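Local coordinates for carboxypeptidase A (Helicoverpa armigera, PDB 1JQG), which probably acts as a zinc-dependent carboxypeptidase of the M14 family, removing C-terminal residues from peptides, and is seen here as its pro-form, at residues P60-V65 with W391-L396; H329-Q334 with F377-E382; K348-G353 with E382-R387. One frame throughout, in Å; residues are numbered along the deposited sequence.

Contact 1. Residues P60-V65 with W391-L396; sequences PGKVLV and WFDGFL
Lys62 and Asp393 form a salt bridge between the two parts of a procarboxypeptidase. Lys62 lies on strand 61-65, in the four-stranded antiparallel sheet of the activation peptide. Asp393 lies in the enzyme loop between strand 377-383 and helix 402-421. The link is consistent with the way an M14 propeptide sits against its own enzyme.

The charged contact is one bond. Lys62 NZ donates to Asp393 OD2 at 2.9 Å, on the anti lone pair, the one turned away from the other carboxylate oxygen. The two side chains cross at about a right angle. CG of Lys62 lies anti to the carbonyl carbon (chi1 -70°), and the chain beyond it is extended, which carries the ammonium group across to the loop. Charges alternate on both sides of the bridge: Glu87 of strand 83-88 makes a second salt bridge with Lys62 NZ, and Arg387 makes one with Asp393 OD2. This pattern probably helps keep the buried lysine charged. A leucine here would probably leave Glu87 without its positive mate and Asp393 with no partner on the propeptide strand.

Carbon adds little. The rest is close approach round the ammonium group. Lys62 NZ sits 3.1 Å from CB of Asp393, and its neighbour CE is 4.1 Å from that same CB. Phe392 adds its CB alone, 3.9 Å from Lys62 NZ, while its ring leads away from the strand. The backbone N of Asp393 is 3.4 Å from Lys62 NZ, but both are donors and no bond joins them.

Contact 2. Residues H329-Q334 with F377-E382; sequences HLIGVQ and FSYTYE
Ile331 meets two aromatic side chains of the strand, Phe377 and Tyr379. Its CD1 lies over one face of the Phe377 ring, offset toward the rim. This is a CH-pi contact, with CD1 4.0 Å from the centroid of the Phe377 ring and 25° off the ring normal. The closest ring atom is Phe377 CE2, 3.7 Å from Ile331 CD1. The arm that reaches it is straight: CD1 is anti to CA (chi2 178°). The inner part of the same side chain meets the other aromatic residue. Ile331 CB lies 3.5 Å from Tyr379 OH, coming at the ring obliquely, and Ile331 CG2 lies 3.9 Å from that oxygen.

These contacts seat helix 325-340 on the mixed beta-sheet of the zinc carboxypeptidase alpha/beta fold. The short axes approach to 9.8 Å and cross at -51°. Phe377 and Tyr379 are two apart on the strand and both point toward the helix. At Gly332 the helix backbone itself meets the tyrosine, its N 3.9 Å from Tyr379 OH.

Further out, the hydroxyl of Tyr379 is hydrogen-bonded to the carbonyl O of Leu328, one turn back on the same helix. That bond fixes the polar end of a buried ring. Ile331 also touches Ala419 of helix 402-421. The strand itself is bonded to strand 299-307, through Tyr302 and Asp304, and it leads on to Glu382, the predicted proton donor/acceptor.

Contact 3. Residues K348-G353 with E382-R387; sequences KDYIVG and ELPAYR
Tyr350 packs its phenol end against Leu383 and Pro384 in a buried, mainly apolar contact near one edge of the mixed sheet of the carboxypeptidase fold. Tyr350 immediately precedes the outermost strand 351-354. Its partners lie toward the C-terminal end of strand 377-383 and in the loop after it. Strand 311-314 runs between the two strands, and the tyrosine reaches past it to the next one. Ile312 of that middle strand and Ala336 and Ile339 of helix 325-340 also touch the Tyr350 side chain.

The CB of Tyr350 does not point at the partner segment. A first torsion of -101°, well away from a staggered value, turns the ring end toward it. Tyr350 and Pro384 cross at about a right angle, with Tyr350 CE1 3.9 Å from Pro384 CG. Leu383 starts out away from the tyrosine, but its branch returns, bringing CD2 to 3.6 Å from Tyr350 OH. Glu382, predicted to be the catalytic proton donor/acceptor, takes part through its backbone. Its side chain leads away, with its nearest atom about 5 Å from the zinc ion, while its carbonyl O lies 3.8 Å from Tyr350 CE2. The closest approach is Tyr350 OH to Pro384 CD, at 3.4 Å.

How the contacts relate
Contacts 2 and 3 are buried, and contact 1 is partly buried. Contacts 2 and 3 both use strand 377-383 and share Glu382. They also meet directly, where Val352 packs on helix 325-340. Their chemistry is that of a sheet and helix core, with aromatic rings set against aliphatic carbons. Contact 1 belongs to the interface of propeptide and enzyme and depends on charge. It does not touch contact 2; their centres are about 24 Å apart. Contact 3 joins the two settings: its segment 382-387 runs from the sheet core out toward the loop of contact 1, where Ala385 CB packs on Asp393 OD1 at 3.6 Å.

Contact 1. Residues P60-V65 with W391-L396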
# COMPACT_ATOMS: atom_id res chain seq x y z
N PRO A 60 -5.05 17.24 10.22
CA PRO A 60 -3.78 17.76 9.74
C PRO A 60 -2.87 16.73 9.07
O PRO A 60 -2.90 15.54 9.40
CB PRO A 60 -3.05 18.31 10.98
CG PRO A 60 -3.79 17.85 12.16
CD PRO A 60 -5.19 17.56 11.67
N GLY A 61 -2.12 17.15 8.07
CA GLY A 61 -1.27 16.22 7.35
C GLY A 61 0.17 16.30 7.77
O GLY A 61 0.54 17.13 8.60
N LYS A 62 0.97 15.34 7.30
CA LYS A 62 2.38 15.28 7.61
C LYS A 62 3.24 15.33 6.35
O LYS A 62 2.91 14.73 5.33
CB LYS A 62 2.66 14.03 8.44
CG LYS A 62 2.11 14.10 9.84
CD LYS A 62 2.77 13.13 10.81
CE LYS A 62 2.01 13.14 12.14
NZ LYS A 62 2.28 11.99 13.04
N VAL A 63 4.34 16.11 6.43
CA VAL A 63 5.24 16.22 5.27
C VAL A 63 6.70 16.19 5.70
O VAL A 63 7.06 16.77 6.72
CB VAL A 63 4.89 17.51 4.47
CG1 VAL A 63 4.86 18.71 5.40
CG2 VAL A 63 5.76 17.74 3.24
N LEU A 64 7.52 15.43 4.93
CA LEU A 64 8.95 15.37 5.20
C LEU A 64 9.72 16.45 4.45
O LEU A 64 9.65 16.51 3.24
CB LEU A 64 9.47 13.98 4.80
CG LEU A 64 10.95 13.70 5.10
CD1 LEU A 64 11.10 13.67 6.61
CD2 LEU A 64 11.32 12.40 4.43
N VAL A 65 10.33 17.38 5.15
CA VAL A 65 11.01 18.52 4.56
C VAL A 65 12.52 18.49 4.76
O VAL A 65 13.05 18.35 5.87
CB VAL A 65 10.49 19.85 5.16
CG1 VAL A 65 11.27 21.04 4.57
CG2 VAL A 65 8.96 19.95 5.08
N TRP A 391 8.33 7.26 17.93
CA TRP A 391 7.59 7.80 16.80
C TRP A 391 6.07 7.75 16.96
O TRP A 391 5.48 6.99 17.73
CB TRP A 391 8.09 7.16 15.51
CG TRP A 391 7.81 5.71 15.36
CD1 TRP A 391 6.60 5.06 15.25
CD2 TRP A 391 8.83 4.68 15.29
NE1 TRP A 391 6.83 3.70 15.12
CE2 TRP A 391 8.18 3.45 15.14
CE3 TRP A 391 10.22 4.70 15.37
CZ2 TRP A 391 8.88 2.26 15.04
CZ3 TRP A 391 10.90 3.51 15.24
CH2 TRP A 391 10.24 2.31 15.06
N PHE A 392 5.38 8.59 16.17
CA PHE A 392 3.93 8.61 16.13
C PHE A 392 3.42 7.97 14.85
O PHE A 392 3.31 6.75 14.74
CB PHE A 392 3.43 10.05 16.26
CG PHE A 392 4.11 10.80 17.37
CD1 PHE A 392 4.90 11.90 17.10
CD2 PHE A 392 3.95 10.40 18.70
CE1 PHE A 392 5.53 12.59 18.12
CE2 PHE A 392 4.58 11.08 19.72
CZ PHE A 392 5.37 12.18 19.43
N ASP A 393 2.99 8.79 13.91
CA ASP A 393 2.42 8.32 12.65
C ASP A 393 3.55 8.32 11.62
O ASP A 393 4.31 9.29 11.62
CB ASP A 393 1.25 9.16 12.16
CG ASP A 393 0.15 9.27 13.20
OD1 ASP A 393 -0.65 8.32 13.37
OD2 ASP A 393 0.08 10.34 13.87
N GLY A 394 3.73 7.22 10.91
CA GLY A 394 4.69 7.19 9.83
C GLY A 394 4.74 5.82 9.15
O GLY A 394 3.74 5.14 9.01
N PHE A 395 5.90 5.50 8.59
CA PHE A 395 6.05 4.26 7.86
C PHE A 395 6.91 3.25 8.60
O PHE A 395 6.97 2.11 8.22
CB PHE A 395 6.66 4.59 6.49
CG PHE A 395 5.74 5.42 5.64
CD1 PHE A 395 4.64 4.88 4.98
CD2 PHE A 395 6.04 6.78 5.48
CE1 PHE A 395 3.84 5.68 4.22
CE2 PHE A 395 5.21 7.60 4.71
CZ PHE A 395 4.10 7.05 4.09
N LEU A 396 7.58 3.69 9.67
CA LEU A 396 8.45 2.83 10.48
C LEU A 396 7.65 1.78 11.24
O LEU A 396 6.56 2.03 11.72
CB LEU A 396 9.24 3.68 11.47
CG LEU A 396 10.03 4.85 10.87
CD1 LEU A 396 10.83 5.50 12.01
CD2 LEU A 396 10.91 4.42 9.72

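Contact 2. Residues H329-Q334 with F377-E382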
# COMPACT_ATOMS: atom_id res chain seq x y z
N HIS A 329 -19.80 1.22 -0.24
CA HIS A 329 -19.64 1.78 1.09
C HIS A 329 -20.11 0.81 2.18
O HIS A 329 -19.51 0.72 3.24
CB HIS A 329 -20.37 3.11 1.17
CG HIS A 329 -19.93 3.97 2.33
ND1 HIS A 329 -20.37 3.74 3.63
CD2 HIS A 329 -19.09 5.02 2.39
CE1 HIS A 329 -19.82 4.64 4.42
NE2 HIS A 329 -19.02 5.42 3.70
N LEU A 330 -21.21 0.12 1.93
CA LEU A 330 -21.80 -0.83 2.85
C LEU A 330 -20.84 -1.94 3.21
O LEU A 330 -20.60 -2.31 4.36
CB LEU A 330 -23.07 -1.43 2.24
CG LEU A 330 -23.93 -2.38 3.07
CD1 LEU A 330 -24.33 -1.81 4.43
CD2 LEU A 330 -25.24 -2.71 2.35
N ILE A 331 -20.17 -2.53 2.19
CA ILE A 331 -19.22 -3.61 2.43
C ILE A 331 -17.97 -3.07 3.11
O ILE A 331 -17.38 -3.73 4.00
CB ILE A 331 -18.86 -4.35 1.15
CG1 ILE A 331 -20.10 -5.04 0.58
CG2 ILE A 331 -17.76 -5.39 1.31
CD1 ILE A 331 -19.92 -5.79 -0.72
N GLY A 332 -17.60 -1.84 2.76
CA GLY A 332 -16.50 -1.17 3.39
C GLY A 332 -16.69 -0.98 4.88
O GLY A 332 -15.74 -1.13 5.66
N VAL A 333 -17.91 -0.58 5.27
CA VAL A 333 -18.28 -0.40 6.66
C VAL A 333 -18.28 -1.74 7.42
O VAL A 333 -17.86 -1.78 8.58
CB VAL A 333 -19.68 0.24 6.80
CG1 VAL A 333 -20.15 0.38 8.25
CG2 VAL A 333 -19.63 1.61 6.15
N GLN A 334 -18.67 -2.79 6.73
CA GLN A 334 -18.68 -4.12 7.34
C GLN A 334 -17.25 -4.57 7.63
O GLN A 334 -16.99 -5.20 8.67
CB GLN A 334 -19.43 -5.16 6.49
CG GLN A 334 -20.92 -4.91 6.39
CD GLN A 334 -21.63 -5.83 5.43
OE1 GLN A 334 -21.14 -6.93 5.13
NE2 GLN A 334 -22.80 -5.43 4.92
N PHE A 377 -16.31 -4.72 -6.95
CA PHE A 377 -15.93 -4.20 -5.64
C PHE A 377 -14.42 -4.10 -5.57
O PHE A 377 -13.71 -5.10 -5.77
CB PHE A 377 -16.45 -5.12 -4.54
CG PHE A 377 -17.94 -5.35 -4.61
CD1 PHE A 377 -18.45 -6.50 -5.20
CD2 PHE A 377 -18.83 -4.41 -4.14
CE1 PHE A 377 -19.80 -6.73 -5.29
CE2 PHE A 377 -20.21 -4.63 -4.23
CZ PHE A 377 -20.68 -5.78 -4.79
N SER A 378 -13.89 -2.90 -5.34
CA SER A 378 -12.44 -2.69 -5.32
C SER A 378 -12.10 -1.58 -4.33
O SER A 378 -12.57 -0.46 -4.27
CB SER A 378 -11.95 -2.37 -6.73
OG SER A 378 -10.56 -2.20 -6.82
N TYR A 379 -11.23 -1.89 -3.39
CA TYR A 379 -10.80 -0.95 -2.37
C TYR A 379 -9.27 -0.79 -2.35
O TYR A 379 -8.48 -1.68 -2.71
CB TYR A 379 -11.33 -1.41 -0.99
CG TYR A 379 -12.85 -1.62 -0.98
CD1 TYR A 379 -13.35 -2.89 -1.27
CD2 TYR A 379 -13.75 -0.60 -0.69
CE1 TYR A 379 -14.70 -3.12 -1.29
CE2 TYR A 379 -15.11 -0.87 -0.66
CZ TYR A 379 -15.59 -2.12 -0.98
OH TYR A 379 -16.92 -2.41 -1.02
N THR A 380 -8.85 0.31 -1.77
CA THR A 380 -7.46 0.59 -1.44
C THR A 380 -7.36 0.72 0.09
O THR A 380 -7.97 1.63 0.64
CB THR A 380 -6.96 1.84 -2.16
OG1 THR A 380 -5.83 2.31 -1.38
CG2 THR A 380 -7.97 2.99 -2.22
N TYR A 381 -6.73 -0.25 0.74
CA TYR A 381 -6.59 -0.27 2.17
C TYR A 381 -5.46 0.64 2.62
O TYR A 381 -4.43 0.76 1.99
CB TYR A 381 -6.29 -1.68 2.71
CG TYR A 381 -7.49 -2.50 3.12
CD1 TYR A 381 -8.51 -2.81 2.26
CD2 TYR A 381 -7.59 -2.97 4.41
CE1 TYR A 381 -9.61 -3.56 2.65
CE2 TYR A 381 -8.67 -3.73 4.84
CZ TYR A 381 -9.67 -4.03 3.95
OH TYR A 381 -10.74 -4.82 4.32
N GLU A 382 -5.69 1.32 3.72
CA GLU A 382 -4.69 2.17 4.35
C GLU A 382 -4.56 1.64 5.78
O GLU A 382 -5.38 2.05 6.57
CB GLU A 382 -5.09 3.64 4.34
CG GLU A 382 -5.20 4.25 2.94
CD GLU A 382 -3.83 4.46 2.30
OE1 GLU A 382 -2.87 4.60 3.08
OE2 GLU A 382 -3.70 4.49 1.05

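Contact 3. Residues K348-G353 with E382-R387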
# COMPACT_ATOMS: atom_id res chain seq x y z
N LYS A 348 -6.84 4.03 16.36
CA LYS A 348 -8.15 4.62 16.07
C LYS A 348 -9.03 3.82 15.12
O LYS A 348 -8.59 2.79 14.61
CB LYS A 348 -8.00 6.03 15.50
CG LYS A 348 -7.31 6.08 14.14
CD LYS A 348 -6.96 7.52 13.77
CE LYS A 348 -6.28 7.58 12.42
NZ LYS A 348 -5.83 8.97 12.09
N ASP A 349 -10.32 4.19 15.08
CA ASP A 349 -11.28 3.43 14.25
C ASP A 349 -11.10 3.69 12.76
O ASP A 349 -10.63 4.74 12.35
CB ASP A 349 -12.71 3.77 14.64
CG ASP A 349 -13.10 3.29 16.03
OD1 ASP A 349 -13.73 4.11 16.74
OD2 ASP A 349 -12.80 2.13 16.38
N TYR A 350 -11.50 2.72 11.95
CA TYR A 350 -11.36 2.85 10.50
C TYR A 350 -12.34 3.83 9.88
O TYR A 350 -13.51 3.82 10.22
CB TYR A 350 -11.49 1.47 9.83
CG TYR A 350 -10.16 0.86 9.43
CD1 TYR A 350 -9.28 0.34 10.36
CD2 TYR A 350 -9.82 0.83 8.09
CE1 TYR A 350 -8.06 -0.22 9.98
CE2 TYR A 350 -8.60 0.27 7.69
CZ TYR A 350 -7.74 -0.25 8.63
OH TYR A 350 -6.56 -0.79 8.23
N ILE A 351 -11.88 4.63 8.95
CA ILE A 351 -12.69 5.52 8.13
C ILE A 351 -13.06 4.84 6.80
O ILE A 351 -12.22 4.15 6.19
CB ILE A 351 -11.86 6.79 7.84
CG1 ILE A 351 -11.54 7.51 9.14
CG2 ILE A 351 -12.52 7.69 6.79
CD1 ILE A 351 -10.64 8.73 8.98
N VAL A 352 -14.27 5.08 6.32
CA VAL A 352 -14.74 4.56 5.07
C VAL A 352 -15.19 5.70 4.15
O VAL A 352 -15.88 6.61 4.56
CB VAL A 352 -15.89 3.54 5.25
CG1 VAL A 352 -16.18 2.89 3.89
CG2 VAL A 352 -15.51 2.41 6.22
N GLY A 353 -14.88 5.65 2.88
CA GLY A 353 -15.34 6.63 1.95
C GLY A 353 -14.64 6.67 0.59
O GLY A 353 -13.74 5.91 0.30
N GLU A 382 -5.69 1.32 3.72
CA GLU A 382 -4.69 2.17 4.35
C GLU A 382 -4.56 1.64 5.78
O GLU A 382 -5.38 2.05 6.57
CB GLU A 382 -5.09 3.64 4.34
CG GLU A 382 -5.20 4.25 2.94
CD GLU A 382 -3.83 4.46 2.30
OE1 GLU A 382 -2.87 4.60 3.08
OE2 GLU A 382 -3.70 4.49 1.05
N LEU A 383 -3.61 0.78 6.04
CA LEU A 383 -3.32 0.24 7.35
C LEU A 383 -2.91 1.27 8.40
O LEU A 383 -2.54 2.37 8.06
CB LEU A 383 -2.16 -0.78 7.22
CG LEU A 383 -2.47 -2.00 6.36
CD1 LEU A 383 -1.41 -3.09 6.60
CD2 LEU A 383 -3.87 -2.49 6.63
N PRO A 384 -3.13 0.97 9.66
CA PRO A 384 -2.91 1.87 10.77
C PRO A 384 -1.44 2.20 10.91
O PRO A 384 -0.53 1.38 10.75
CB PRO A 384 -3.43 1.09 12.00
CG PRO A 384 -4.42 0.11 11.45
CD PRO A 384 -3.84 -0.28 10.13
N ALA A 385 -1.15 3.44 11.28
CA ALA A 385 0.17 3.87 11.66
C ALA A 385 0.33 3.56 13.15
O ALA A 385 -0.26 4.27 13.96
CB ALA A 385 0.30 5.36 11.44
N TYR A 386 1.06 2.53 13.53
CA TYR A 386 1.30 2.20 14.91
C TYR A 386 2.30 3.13 15.61
O TYR A 386 3.44 3.31 15.20
CB TYR A 386 1.75 0.75 15.04
CG TYR A 386 2.00 0.32 16.47
CD1 TYR A 386 3.25 0.13 17.02
CD2 TYR A 386 0.89 0.10 17.29
CE1 TYR A 386 3.42 -0.27 18.33
CE2 TYR A 386 1.04 -0.31 18.60
CZ TYR A 386 2.31 -0.48 19.12
OH TYR A 386 2.51 -0.89 20.41
N ARG A 387 1.86 3.67 16.73
CA ARG A 387 2.62 4.62 17.52
C ARG A 387 3.32 3.92 18.69
O ARG A 387 2.95 2.84 19.12
CB ARG A 387 1.73 5.75 18.05
CG ARG A 387 0.90 6.42 16.96
CD ARG A 387 -0.13 7.37 17.54
NE ARG A 387 0.48 8.61 18.02
CZ ARG A 387 0.11 9.83 17.63
NH1 ARG A 387 -0.86 9.97 16.75
NH2 ARG A 387 0.70 10.92 18.11